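Local coordinates for protein aerobactin synthase IucA (Klebsiella pneumoniae subsp. pneumoniae, PDB 5JM8) that binds ATP and magnesium and, as an NRPS-independent siderophore synthetase, probably joins citrate to N6-acetyl-N6-hydroxylysine in aerobactin assembly, at residues A190-H195 / L303-Q308; L223-P228 / D275-S280; V297-R302 / D447-A452; M325-W330 / L345-E350. One frame throughout, in Å; residues are numbered along the deposited sequence.

Contact 1 (A190-H195 / L303-Q308); sequences AGESLH and LARLAQ
Arg305 reaches from its helix across Leu194 to the carboxylate of Glu192, and Arg305 and Leu194 together carry much of this surface contact. At CB the arginine chain turns so that CG lies beside the backbone N and opposite the carbonyl carbon (chi1 -68°), and from CG to NE it runs extended toward the strand. CG is the first atom to touch, 3.9 Å from Leu194 CD2. Farther along, Arg305 CZ lies 3.6 Å from the same Leu194 CD2. At the tip the guanidinium serves two neighbours differently. One face rests over the methyl Leu194 CD2, which stands 3.4 Å from Arg305 NH1. The edge is given to Glu192: Arg305 NH2 donates to Glu192 OE2 at 2.9 Å in an almost straight salt bridge (168°), with the acceptor in the guanidinium plane. The carboxylate is used through the anti lone pair of OE2, away from its other oxygen. Apolar cover and charge are thus met by one flat group: the methyl backs one side and the bond restrains its rotation.

The other branch of Leu194 points at the helix itself, CD1 lying 3.5 Å from Ala304 CB. Farther out, His195 CE1 meets Gln308 OE1 edge-on at 3.9 Å, with ring and amide planes 79° apart.

Glu192 and Leu194 belong to strand 189-193 and its end, which hydrogen-bonds through the backbone to Trp330 and Asp328 on one side, while the last turns of helix 294-306 lie against the side chains, Met301 continuing the contact up the helix.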
# COMPACT_ATOMS: atom_id res chain seq x y z
N ALA A 190 35.27 3.11 -17.59
CA ALA A 190 34.92 2.78 -18.97
C ALA A 190 33.48 2.30 -19.01
O ALA A 190 33.07 1.48 -18.19
CB ALA A 190 35.85 1.73 -19.53
N GLY A 191 32.70 2.81 -19.97
CA GLY A 191 31.32 2.39 -20.08
C GLY A 191 30.61 3.01 -21.27
O GLY A 191 31.23 3.61 -22.14
N GLU A 192 29.29 2.84 -21.29
CA GLU A 192 28.47 3.31 -22.39
C GLU A 192 27.01 3.32 -21.94
O GLU A 192 26.63 2.55 -21.06
CB GLU A 192 28.65 2.40 -23.61
CG GLU A 192 28.16 2.98 -24.92
CD GLU A 192 28.40 2.03 -26.09
OE1 GLU A 192 29.04 0.97 -25.89
OE2 GLU A 192 27.94 2.35 -27.21
N SER A 193 26.21 4.21 -22.50
CA SER A 193 24.79 4.28 -22.15
C SER A 193 23.96 4.98 -23.22
O SER A 193 24.47 5.81 -23.98
CB SER A 193 24.62 4.99 -20.81
OG SER A 193 23.25 5.03 -20.43
N LEU A 194 22.67 4.64 -23.27
CA LEU A 194 21.72 5.29 -24.17
C LEU A 194 20.82 6.25 -23.41
O LEU A 194 20.68 6.14 -22.19
CB LEU A 194 20.87 4.24 -24.89
CG LEU A 194 21.59 3.32 -25.88
CD1 LEU A 194 20.62 2.32 -26.48
CD2 LEU A 194 22.27 4.12 -26.98
N HIS A 195 20.22 7.19 -24.13
CA HIS A 195 19.28 8.16 -23.56
C HIS A 195 19.99 9.11 -22.61
O HIS A 195 19.96 10.33 -22.80
CB HIS A 195 18.14 7.43 -22.85
CG HIS A 195 17.60 6.26 -23.62
ND1 HIS A 195 17.04 6.40 -24.87
CD2 HIS A 195 17.53 4.95 -23.32
CE1 HIS A 195 16.66 5.21 -25.31
NE2 HIS A 195 16.94 4.31 -24.39
N LEU A 303 21.39 -4.54 -29.29
CA LEU A 303 19.96 -4.77 -29.30
C LEU A 303 19.20 -3.53 -28.86
O LEU A 303 18.11 -3.24 -29.36
CB LEU A 303 19.61 -5.96 -28.39
CG LEU A 303 18.15 -6.41 -28.35
CD1 LEU A 303 17.67 -6.87 -29.72
CD2 LEU A 303 17.96 -7.52 -27.32
N ALA A 304 19.78 -2.78 -27.92
CA ALA A 304 19.13 -1.58 -27.40
C ALA A 304 19.08 -0.47 -28.45
O ALA A 304 18.07 0.22 -28.58
CB ALA A 304 19.86 -1.09 -26.16
N ARG A 305 20.17 -0.29 -29.19
CA ARG A 305 20.22 0.68 -30.27
C ARG A 305 19.29 0.26 -31.41
O ARG A 305 18.68 1.10 -32.07
CB ARG A 305 21.64 0.84 -30.81
CG ARG A 305 22.60 1.48 -29.84
CD ARG A 305 23.97 1.67 -30.46
NE ARG A 305 24.91 2.25 -29.51
CZ ARG A 305 24.99 3.54 -29.23
NH1 ARG A 305 24.18 4.41 -29.82
NH2 ARG A 305 25.89 3.97 -28.36
N LEU A 306 19.19 -1.04 -31.61
CA LEU A 306 18.30 -1.59 -32.63
C LEU A 306 16.84 -1.40 -32.23
O LEU A 306 15.96 -1.36 -33.08
CB LEU A 306 18.61 -3.07 -32.85
CG LEU A 306 17.96 -3.76 -34.05
CD1 LEU A 306 18.33 -3.08 -35.36
CD2 LEU A 306 18.35 -5.23 -34.08
N ALA A 307 16.59 -1.29 -30.93
CA ALA A 307 15.23 -1.14 -30.42
C ALA A 307 14.68 0.26 -30.64
O ALA A 307 13.51 0.53 -30.35
CB ALA A 307 15.18 -1.50 -28.94
N GLN A 308 15.52 1.16 -31.15
CA GLN A 308 15.11 2.52 -31.47
C GLN A 308 14.70 2.66 -32.93
O GLN A 308 14.22 3.71 -33.35
CB GLN A 308 16.23 3.51 -31.15
CG GLN A 308 16.52 3.66 -29.67
CD GLN A 308 15.33 4.22 -28.90
OE1 GLN A 308 14.64 3.49 -28.19
NE2 GLN A 308 15.10 5.52 -29.04

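Contact 2 (L223-P228 / D275-S280); sequences LFPLHP and DMIKFS. With ATP (adenosine-5'-triphosphate), chain I.
His227 and Phe279 are brought together by two different first torsions: in His227, CG is swung opposite the backbone N (chi1 -172°), whereas in Phe279 it lies beside the N (chi1 -69°), which lays the phenyl ring against the 226-227 peptide. His227 CB sits over the face of that ring, 3.9 Å from its centroid, as a CH-pi contact, and His227 N comes to 3.5 Å from Phe279 CE1 on the same side. The imidazole then turns its edge toward the phenyl face in an offset edge-to-face pair, with planes 84° apart. On the far face of the phenyl ring lies Ile277 CG1, so the ring is sandwiched.

Here strand 221-226, at the margin of a three-stranded antiparallel sheet, crosses over strand 275-284 of the curled eight-stranded sheet, two layers meeting with no hydrogen bond between them. His227, just past the strand, is the N-cap of helix 228-235, its ND1 accepting from Trp229 N. Earlier along the strands, Pro225 CG touches Ile277 CD1 at 3.9 Å. The intervening Lys278 points the opposite way, fully extended, and its NZ donates to ATP O2B at 2.6 Å and to O3G, the latter modelled too short to weigh; Asp447 forms a salt bridge with the same amine.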
# COMPACT_ATOMS: atom_id res chain seq x y z
N LEU A 223 30.38 7.96 -8.58
CA LEU A 223 30.00 6.80 -7.79
C LEU A 223 29.84 5.58 -8.69
O LEU A 223 29.20 5.66 -9.74
CB LEU A 223 28.70 7.08 -7.02
CG LEU A 223 28.76 8.23 -6.02
CD1 LEU A 223 27.38 8.52 -5.46
CD2 LEU A 223 29.74 7.92 -4.89
N PHE A 224 30.43 4.47 -8.27
CA PHE A 224 30.52 3.27 -9.09
C PHE A 224 30.07 2.04 -8.30
O PHE A 224 30.71 1.67 -7.32
CB PHE A 224 31.96 3.10 -9.58
CG PHE A 224 32.15 1.99 -10.56
CD1 PHE A 224 31.95 2.20 -11.92
CD2 PHE A 224 32.55 0.73 -10.14
CE1 PHE A 224 32.14 1.17 -12.82
CE2 PHE A 224 32.74 -0.29 -11.03
CZ PHE A 224 32.53 -0.08 -12.38
N PRO A 225 28.95 1.41 -8.71
CA PRO A 225 28.40 0.31 -7.92
C PRO A 225 29.14 -1.01 -8.12
O PRO A 225 29.62 -1.29 -9.21
CB PRO A 225 26.97 0.20 -8.44
CG PRO A 225 27.07 0.62 -9.86
CD PRO A 225 28.14 1.69 -9.91
N LEU A 226 29.21 -1.81 -7.06
CA LEU A 226 29.87 -3.12 -7.10
C LEU A 226 29.08 -4.19 -6.35
O LEU A 226 28.32 -3.89 -5.43
CB LEU A 226 31.28 -3.03 -6.50
CG LEU A 226 32.40 -2.51 -7.41
CD1 LEU A 226 32.51 -1.00 -7.32
CD2 LEU A 226 33.71 -3.17 -7.05
N HIS A 227 29.29 -5.44 -6.75
CA HIS A 227 28.76 -6.58 -6.02
C HIS A 227 29.62 -6.75 -4.76
O HIS A 227 30.84 -6.76 -4.85
CB HIS A 227 28.80 -7.84 -6.89
CG HIS A 227 28.11 -9.03 -6.29
ND1 HIS A 227 28.53 -9.61 -5.12
CD2 HIS A 227 27.05 -9.75 -6.71
CE1 HIS A 227 27.74 -10.64 -4.83
NE2 HIS A 227 26.83 -10.74 -5.79
N PRO A 228 28.97 -6.88 -3.58
CA PRO A 228 29.74 -6.91 -2.33
C PRO A 228 30.86 -7.95 -2.30
O PRO A 228 31.89 -7.72 -1.68
CB PRO A 228 28.67 -7.25 -1.28
CG PRO A 228 27.41 -6.73 -1.85
CD PRO A 228 27.52 -6.95 -3.33
N ASP A 275 16.56 0.64 -12.57
CA ASP A 275 17.45 -0.30 -13.25
C ASP A 275 17.77 -1.51 -12.39
O ASP A 275 17.94 -1.41 -11.17
CB ASP A 275 18.76 0.40 -13.62
CG ASP A 275 18.59 1.43 -14.72
OD1 ASP A 275 17.80 1.18 -15.65
OD2 ASP A 275 19.24 2.49 -14.65
N MET A 276 17.83 -2.67 -13.04
CA MET A 276 18.46 -3.84 -12.45
C MET A 276 19.94 -3.78 -12.80
O MET A 276 20.33 -3.02 -13.68
CB MET A 276 17.83 -5.14 -12.97
CG MET A 276 16.37 -5.32 -12.63
SD MET A 276 15.80 -6.96 -13.08
CE MET A 276 14.02 -6.77 -12.92
N ILE A 277 20.75 -4.58 -12.12
CA ILE A 277 22.18 -4.61 -12.41
C ILE A 277 22.68 -6.05 -12.49
O ILE A 277 22.35 -6.89 -11.66
CB ILE A 277 22.97 -3.80 -11.36
CG1 ILE A 277 24.43 -3.66 -11.78
CG2 ILE A 277 22.84 -4.43 -9.98
CD1 ILE A 277 25.13 -2.48 -11.14
N LYS A 278 23.46 -6.32 -13.54
CA LYS A 278 24.01 -7.65 -13.80
C LYS A 278 25.53 -7.60 -13.77
O LYS A 278 26.16 -7.10 -14.69
CB LYS A 278 23.52 -8.15 -15.16
CG LYS A 278 24.07 -9.50 -15.57
CD LYS A 278 23.43 -9.98 -16.86
CE LYS A 278 24.01 -11.30 -17.33
NZ LYS A 278 23.30 -11.81 -18.53
N PHE A 279 26.11 -8.13 -12.69
CA PHE A 279 27.54 -8.01 -12.45
C PHE A 279 28.36 -9.12 -13.09
O PHE A 279 27.88 -10.25 -13.25
CB PHE A 279 27.83 -8.01 -10.94
CG PHE A 279 27.36 -6.77 -10.23
CD1 PHE A 279 28.04 -5.57 -10.37
CD2 PHE A 279 26.26 -6.82 -9.40
CE1 PHE A 279 27.61 -4.44 -9.71
CE2 PHE A 279 25.83 -5.69 -8.73
CZ PHE A 279 26.50 -4.50 -8.88
N SER A 280 29.59 -8.79 -13.44
CA SER A 280 30.60 -9.78 -13.75
C SER A 280 31.00 -10.44 -12.44
O SER A 280 31.66 -9.82 -11.61
CB SER A 280 31.81 -9.14 -14.44
OG SER A 280 32.77 -10.11 -14.82
PG ATP I . 20.49 -13.17 -16.42
O1G ATP I . 20.53 -12.38 -15.14
O2G ATP I . 19.12 -13.68 -16.78
O3G ATP I . 21.21 -12.51 -17.57
PB ATP I . 22.45 -15.26 -16.95
O1B ATP I . 23.45 -15.86 -16.00
O2B ATP I . 22.92 -14.35 -18.06
O3B ATP I . 21.30 -14.54 -16.07
PA ATP I . 22.18 -17.79 -18.28
O1A ATP I . 23.57 -17.48 -18.77
O2A ATP I . 21.14 -18.30 -19.24
O3A ATP I . 21.58 -16.46 -17.60
O5' ATP I . 22.24 -18.82 -17.05
C5' ATP I . 21.01 -19.20 -16.44
C4' ATP I . 21.18 -19.50 -14.96
O4' ATP I . 19.91 -19.93 -14.44
C3' ATP I . 22.18 -20.60 -14.68
O3' ATP I . 23.11 -20.17 -13.67
C2' ATP I . 21.37 -21.79 -14.20
O2' ATP I . 21.98 -22.44 -13.08
C1' ATP I . 20.03 -21.19 -13.80
N9 ATP I . 18.90 -22.06 -14.21
C8 ATP I . 18.00 -22.58 -13.36
N7 ATP I . 17.08 -23.33 -14.03
C5 ATP I . 17.40 -23.27 -15.34
C6 ATP I . 16.84 -23.83 -16.59
N6 ATP I . 15.73 -24.61 -16.53
N1 ATP I . 17.46 -23.54 -17.75
C2 ATP I . 18.56 -22.76 -17.79
N3 ATP I . 19.12 -22.22 -16.69
C4 ATP I . 18.60 -22.44 -15.46

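Contact 3 (V297-R302 / D447-A452); sequences VKRGMR and DCQGSA. With ATP (adenosine-5'-triphosphate), chain I.
The guanidinium of Arg299 meets segment 447-452 at its edge: NH1 donates to the carbonyl O of Gln449 at 2.9 Å, with the acceptor tilted 16° from the guanidinium plane. The bond is bent, with an N-H...O angle of 135°, although the donor lies in the carbonyl plane of Gln449. NH2 forms a salt bridge with Glu470, so this flat group is held by a carboxylate as well as by the backbone carbonyl. The carboxylate of Asp447 is used differently. Gln449 N reaches its OD1 at 3.2 Å on the anti side, 34° out of the carboxylate plane.

That last bond closes an Asx turn, and it spans the start of the short 3-10 segment 448-449 that leads from the magnesium site into strand 451-453. Asp447 is one of the magnesium ligands, alongside Gln429 and Asn430; its OD2 stands 2.8 Å from ATP O2B. The Asx turn therefore couples a metal-binding carboxylate to the backbone that Arg299 holds from helix 294-306.

The helix approaches closely where it lacks a side chain. Gly300 CA rests 3.9 Å from Cys448 CB, the CA atoms of Gly300 and Cys448 being 5.2 Å apart. Cys448 O accepts twice, from Ser451 N at 3.1 Å and from Ser451 OG at 2.6 Å; the hydroxyl is put there by a first torsion that places OG between the backbone N and the carbonyl carbon, and the two bonds together tie the 3-10 segment to the first residue of the strand that follows it.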
# COMPACT_ATOMS: atom_id res chain seq x y z
N VAL A 297 28.55 -7.49 -23.29
CA VAL A 297 27.77 -6.32 -22.89
C VAL A 297 27.49 -5.42 -24.09
O VAL A 297 26.58 -4.60 -24.05
CB VAL A 297 28.47 -5.51 -21.77
CG1 VAL A 297 28.62 -6.36 -20.52
CG2 VAL A 297 29.83 -5.00 -22.23
N LYS A 298 28.26 -5.59 -25.16
CA LYS A 298 28.02 -4.86 -26.40
C LYS A 298 26.79 -5.40 -27.12
O LYS A 298 26.12 -4.68 -27.86
CB LYS A 298 29.24 -4.93 -27.32
CG LYS A 298 30.43 -4.12 -26.85
CD LYS A 298 30.30 -2.66 -27.25
N ARG A 299 26.50 -6.68 -26.91
CA ARG A 299 25.31 -7.31 -27.47
C ARG A 299 24.05 -6.64 -26.97
O ARG A 299 23.09 -6.47 -27.73
CB ARG A 299 25.26 -8.80 -27.12
CG ARG A 299 26.34 -9.64 -27.77
CD ARG A 299 26.16 -11.10 -27.40
NE ARG A 299 27.14 -11.97 -28.04
CZ ARG A 299 27.27 -13.26 -27.78
NH1 ARG A 299 26.47 -13.85 -26.90
NH2 ARG A 299 28.19 -13.98 -28.41
N GLY A 300 24.04 -6.29 -25.69
CA GLY A 300 22.91 -5.61 -25.09
C GLY A 300 22.74 -4.23 -25.68
O GLY A 300 21.62 -3.81 -25.99
N MET A 301 23.85 -3.52 -25.84
CA MET A 301 23.84 -2.20 -26.45
C MET A 301 23.34 -2.30 -27.89
O MET A 301 22.52 -1.50 -28.33
CB MET A 301 25.25 -1.59 -26.44
CG MET A 301 25.81 -1.31 -25.05
SD MET A 301 24.82 -0.16 -24.08
CE MET A 301 24.81 1.29 -25.12
N ARG A 302 23.84 -3.30 -28.60
CA ARG A 302 23.48 -3.54 -29.99
C ARG A 302 21.97 -3.71 -30.15
O ARG A 302 21.35 -3.11 -31.02
CB ARG A 302 24.21 -4.77 -30.53
CG ARG A 302 23.90 -5.12 -31.97
CD ARG A 302 24.83 -6.21 -32.49
NE ARG A 302 26.23 -5.82 -32.38
CZ ARG A 302 27.14 -6.42 -31.62
NH1 ARG A 302 26.82 -7.48 -30.88
NH2 ARG A 302 28.38 -5.97 -31.60
N ASP A 447 17.83 -11.14 -20.45
CA ASP A 447 19.14 -11.66 -20.84
C ASP A 447 19.39 -11.44 -22.33
O ASP A 447 19.09 -12.30 -23.16
CB ASP A 447 19.29 -13.14 -20.49
CG ASP A 447 20.74 -13.61 -20.53
OD1 ASP A 447 21.61 -12.84 -20.98
OD2 ASP A 447 21.00 -14.76 -20.10
N CYS A 448 19.96 -10.29 -22.65
CA CYS A 448 20.24 -9.91 -24.03
C CYS A 448 21.52 -10.56 -24.55
O CYS A 448 21.86 -10.45 -25.73
CB CYS A 448 20.32 -8.40 -24.15
SG CYS A 448 18.88 -7.56 -23.47
N GLN A 449 22.24 -11.24 -23.65
CA GLN A 449 23.42 -12.00 -24.04
C GLN A 449 23.03 -13.15 -24.97
O GLN A 449 23.86 -13.69 -25.69
CB GLN A 449 24.13 -12.53 -22.79
CG GLN A 449 25.47 -13.21 -23.07
CD GLN A 449 26.17 -13.64 -21.79
OE1 GLN A 449 25.73 -13.32 -20.69
NE2 GLN A 449 27.26 -14.38 -21.94
N GLY A 450 21.75 -13.51 -24.94
CA GLY A 450 21.22 -14.58 -25.76
C GLY A 450 20.49 -14.06 -26.99
O GLY A 450 19.62 -14.74 -27.54
N SER A 451 20.84 -12.85 -27.41
CA SER A 451 20.29 -12.27 -28.63
C SER A 451 21.20 -12.57 -29.81
O SER A 451 22.43 -12.47 -29.69
CB SER A 451 20.09 -10.76 -28.48
OG SER A 451 21.33 -10.10 -28.28
N ALA A 452 20.60 -12.93 -30.94
CA ALA A 452 21.34 -13.18 -32.16
C ALA A 452 20.49 -12.82 -33.36
O ALA A 452 19.27 -12.65 -33.24
CB ALA A 452 21.78 -14.63 -32.23
PG ATP I . 20.49 -13.17 -16.42
O1G ATP I . 20.53 -12.38 -15.14
O2G ATP I . 19.12 -13.68 -16.78
O3G ATP I . 21.21 -12.51 -17.57
PB ATP I . 22.45 -15.26 -16.95
O1B ATP I . 23.45 -15.86 -16.00
O2B ATP I . 22.92 -14.35 -18.06
O3B ATP I . 21.30 -14.54 -16.07
PA ATP I . 22.18 -17.79 -18.28
O1A ATP I . 23.57 -17.48 -18.77
O2A ATP I . 21.14 -18.30 -19.24
O3A ATP I . 21.58 -16.46 -17.60
O5' ATP I . 22.24 -18.82 -17.05
C5' ATP I . 21.01 -19.20 -16.44
C4' ATP I . 21.18 -19.50 -14.96
O4' ATP I . 19.91 -19.93 -14.44
C3' ATP I . 22.18 -20.60 -14.68
O3' ATP I . 23.11 -20.17 -13.67
C2' ATP I . 21.37 -21.79 -14.20
O2' ATP I . 21.98 -22.44 -13.08
C1' ATP I . 20.03 -21.19 -13.80
N9 ATP I . 18.90 -22.06 -14.21
C8 ATP I . 18.00 -22.58 -13.36
N7 ATP I . 17.08 -23.33 -14.03
C5 ATP I . 17.40 -23.27 -15.34
C6 ATP I . 16.84 -23.83 -16.59
N6 ATP I . 15.73 -24.61 -16.53
N1 ATP I . 17.46 -23.54 -17.75
C2 ATP I . 18.56 -22.76 -17.79
N3 ATP I . 19.12 -22.22 -16.69
C4 ATP I . 18.60 -22.44 -15.46

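Contact 4 (M325-W330 / L345-E350); sequences MQEDGW and LFALRE. With ATP (adenosine-5'-triphosphate), chain I.
Segments 325-330 and 345-350 run roughly antiparallel, their end-to-end directions 149° apart, and are joined by backbone bonds from Leu348 N to Gly329 O (2.7 Å) and from Glu350 N to Gln326 O (3.1 Å), with Trp330 and Ala347 as a non-hydrogen-bonded pair.

Glu327 and Arg349 extend alongside one another in a common direction. Arg349 is extended until chi3 (-65°) bends it, turning the guanidinium so that NH2 reaches Glu327 OE2 at 3.0 Å. The acceptor lies in the guanidinium plane, yet the donor comes from above the carboxylate, 52° out of its plane. OE2 also accepts from Cys448 N, so the same oxygen ties arginine and metal-site loop together. Met325 flanks the aliphatic part of the arginine, its CB 3.9 Å from Arg349 CG.

Away from the arginine, Asp328 OD2 and Glu350 OE2 come within 3.5 Å, their carboxylates nearly perpendicular. Such nearness would tend to favour a proton on one of them, though a salt bridge from Arg201 to Asp328 OD1 should offset the repulsion. At the other end the indole of Trp330 runs alongside Leu345, with Trp330 CZ3 4.0 Å from Leu345 CD2.

Past the carboxylate of Glu327, the guanidinium edge turns to the nucleotide: Arg349 NH2 donates to ATP O3G at 2.9 Å and Arg349 NH1 more loosely to ATP O1G at 3.3 Å. The result is a first-shell arginine on the gamma phosphate, oriented by a second-shell glutamate, as expected of a triphosphate-binding site, here built from strand 345-350 and the loop leading into strand 329-334.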
# COMPACT_ATOMS: atom_id res chain seq x y z
N MET A 325 13.57 -6.59 -21.84
CA MET A 325 14.29 -5.76 -20.87
C MET A 325 15.65 -5.37 -21.44
O MET A 325 16.60 -6.15 -21.40
CB MET A 325 14.46 -6.49 -19.54
CG MET A 325 13.22 -6.50 -18.67
SD MET A 325 13.43 -7.51 -17.19
CE MET A 325 11.98 -7.05 -16.24
N GLN A 326 15.73 -4.15 -21.97
CA GLN A 326 16.92 -3.69 -22.67
C GLN A 326 18.07 -3.42 -21.71
O GLN A 326 17.91 -2.73 -20.70
CB GLN A 326 16.62 -2.42 -23.46
CG GLN A 326 15.59 -2.60 -24.56
CD GLN A 326 16.05 -3.56 -25.65
OE1 GLN A 326 17.24 -3.84 -25.78
NE2 GLN A 326 15.10 -4.05 -26.43
N GLU A 327 19.23 -3.97 -22.05
CA GLU A 327 20.46 -3.70 -21.33
C GLU A 327 21.22 -2.58 -22.05
O GLU A 327 22.22 -2.83 -22.72
CB GLU A 327 21.31 -4.96 -21.22
CG GLU A 327 20.59 -6.12 -20.53
CD GLU A 327 21.31 -7.44 -20.67
OE1 GLU A 327 22.52 -7.43 -21.01
OE2 GLU A 327 20.68 -8.49 -20.44
N ASP A 328 20.72 -1.36 -21.91
CA ASP A 328 21.17 -0.23 -22.71
C ASP A 328 22.27 0.58 -22.02
O ASP A 328 22.45 1.76 -22.31
CB ASP A 328 19.99 0.69 -23.05
CG ASP A 328 19.24 1.17 -21.81
OD1 ASP A 328 19.79 1.04 -20.69
OD2 ASP A 328 18.12 1.69 -21.96
N GLY A 329 22.99 -0.05 -21.11
CA GLY A 329 24.07 0.61 -20.41
C GLY A 329 24.99 -0.36 -19.70
O GLY A 329 24.55 -1.40 -19.21
N TRP A 330 26.27 -0.02 -19.64
CA TRP A 330 27.25 -0.84 -18.94
C TRP A 330 28.44 -0.00 -18.54
O TRP A 330 28.69 1.06 -19.10
CB TRP A 330 27.71 -2.01 -19.81
CG TRP A 330 28.47 -1.60 -21.04
CD1 TRP A 330 27.96 -1.39 -22.29
CD2 TRP A 330 29.88 -1.36 -21.13
NE1 TRP A 330 28.97 -1.03 -23.15
CE2 TRP A 330 30.15 -1.00 -22.47
CE3 TRP A 330 30.94 -1.40 -20.22
CZ2 TRP A 330 31.44 -0.69 -22.91
CZ3 TRP A 330 32.21 -1.10 -20.66
CH2 TRP A 330 32.45 -0.75 -22.00
N LEU A 345 33.18 -5.42 -14.49
CA LEU A 345 32.07 -5.06 -15.37
C LEU A 345 30.70 -5.32 -14.76
O LEU A 345 30.51 -6.25 -13.98
CB LEU A 345 32.16 -5.84 -16.69
CG LEU A 345 33.30 -5.49 -17.64
CD1 LEU A 345 33.36 -6.52 -18.76
CD2 LEU A 345 33.13 -4.10 -18.21
N PHE A 346 29.75 -4.46 -15.12
CA PHE A 346 28.34 -4.72 -14.89
C PHE A 346 27.55 -4.12 -16.04
O PHE A 346 28.04 -3.25 -16.75
CB PHE A 346 27.86 -4.16 -13.55
CG PHE A 346 27.91 -2.66 -13.47
CD1 PHE A 346 26.91 -1.88 -14.03
CD2 PHE A 346 28.96 -2.03 -12.81
CE1 PHE A 346 26.96 -0.50 -13.95
CE2 PHE A 346 29.01 -0.65 -12.73
CZ PHE A 346 28.01 0.11 -13.30
N ALA A 347 26.31 -4.58 -16.21
CA ALA A 347 25.40 -4.01 -17.18
C ALA A 347 24.12 -3.61 -16.49
O ALA A 347 23.70 -4.24 -15.52
CB ALA A 347 25.13 -4.99 -18.30
N LEU A 348 23.49 -2.55 -16.98
CA LEU A 348 22.25 -2.04 -16.40
C LEU A 348 21.05 -2.47 -17.23
O LEU A 348 20.99 -2.21 -18.43
CB LEU A 348 22.30 -0.52 -16.28
CG LEU A 348 23.34 0.04 -15.31
CD1 LEU A 348 23.39 1.55 -15.42
CD2 LEU A 348 23.04 -0.38 -13.88
N ARG A 349 20.11 -3.13 -16.57
CA ARG A 349 18.94 -3.70 -17.22
C ARG A 349 17.68 -2.93 -16.82
O ARG A 349 17.48 -2.62 -15.65
CB ARG A 349 18.82 -5.18 -16.85
CG ARG A 349 17.54 -5.87 -17.30
CD ARG A 349 17.55 -7.33 -16.87
NE ARG A 349 18.61 -8.08 -17.54
CZ ARG A 349 19.18 -9.17 -17.05
NH1 ARG A 349 18.81 -9.66 -15.87
NH2 ARG A 349 20.14 -9.78 -17.74
N GLU A 350 16.84 -2.63 -17.81
CA GLU A 350 15.59 -1.91 -17.56
C GLU A 350 14.69 -2.67 -16.59
O GLU A 350 14.37 -3.83 -16.81
CB GLU A 350 14.83 -1.68 -18.86
CG GLU A 350 15.41 -0.60 -19.74
CD GLU A 350 14.59 -0.37 -21.00
OE1 GLU A 350 13.78 -1.25 -21.35
OE2 GLU A 350 14.75 0.70 -21.62
PG ATP I . 20.49 -13.17 -16.42
O1G ATP I . 20.53 -12.38 -15.14
O2G ATP I . 19.12 -13.68 -16.78
O3G ATP I . 21.21 -12.51 -17.57
PB ATP I . 22.45 -15.26 -16.95
O1B ATP I . 23.45 -15.86 -16.00
O2B ATP I . 22.92 -14.35 -18.06
O3B ATP I . 21.30 -14.54 -16.07
PA ATP I . 22.18 -17.79 -18.28
O1A ATP I . 23.57 -17.48 -18.77
O2A ATP I . 21.14 -18.30 -19.24
O3A ATP I . 21.58 -16.46 -17.60
O5' ATP I . 22.24 -18.82 -17.05
C5' ATP I . 21.01 -19.20 -16.44
C4' ATP I . 21.18 -19.50 -14.96
O4' ATP I . 19.91 -19.93 -14.44
C3' ATP I . 22.18 -20.60 -14.68
O3' ATP I . 23.11 -20.17 -13.67
C2' ATP I . 21.37 -21.79 -14.20
O2' ATP I . 21.98 -22.44 -13.08
C1' ATP I . 20.03 -21.19 -13.80
N9 ATP I . 18.90 -22.06 -14.21
C8 ATP I . 18.00 -22.58 -13.36
N7 ATP I . 17.08 -23.33 -14.03
C5 ATP I . 17.40 -23.27 -15.34
C6 ATP I . 16.84 -23.83 -16.59
N6 ATP I . 15.73 -24.61 -16.53
N1 ATP I . 17.46 -23.54 -17.75
C2 ATP I . 18.56 -22.76 -17.79
N3 ATP I . 19.12 -22.22 -16.69
C4 ATP I . 18.60 -22.44 -15.46

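Contact 4 lies within about 10 Å of each of the others, its centre 9 Å from those of contacts 1 and 3 and 10 Å from that of contact 2. Strand 329-334 neighbours strand 189-193 of contact 1, a probable hydrogen bond running from Glu192 N to Trp330 O (2.9 Å), while strand 345-350 neighbours strand 275-284 of contact 2. Contacts 1 and 3 share helix 294-306. Contacts 2 and 3, though 17 Å apart between centres, meet at the nucleotide, where Lys278 NZ lies 3.1 Å from Asp447 OD1. Contacts 2 and 4 reach the ATP phosphates from adjoining strands of one sheet, contact 3 from the 447-452 turn, whereas contact 1 lies at the surface.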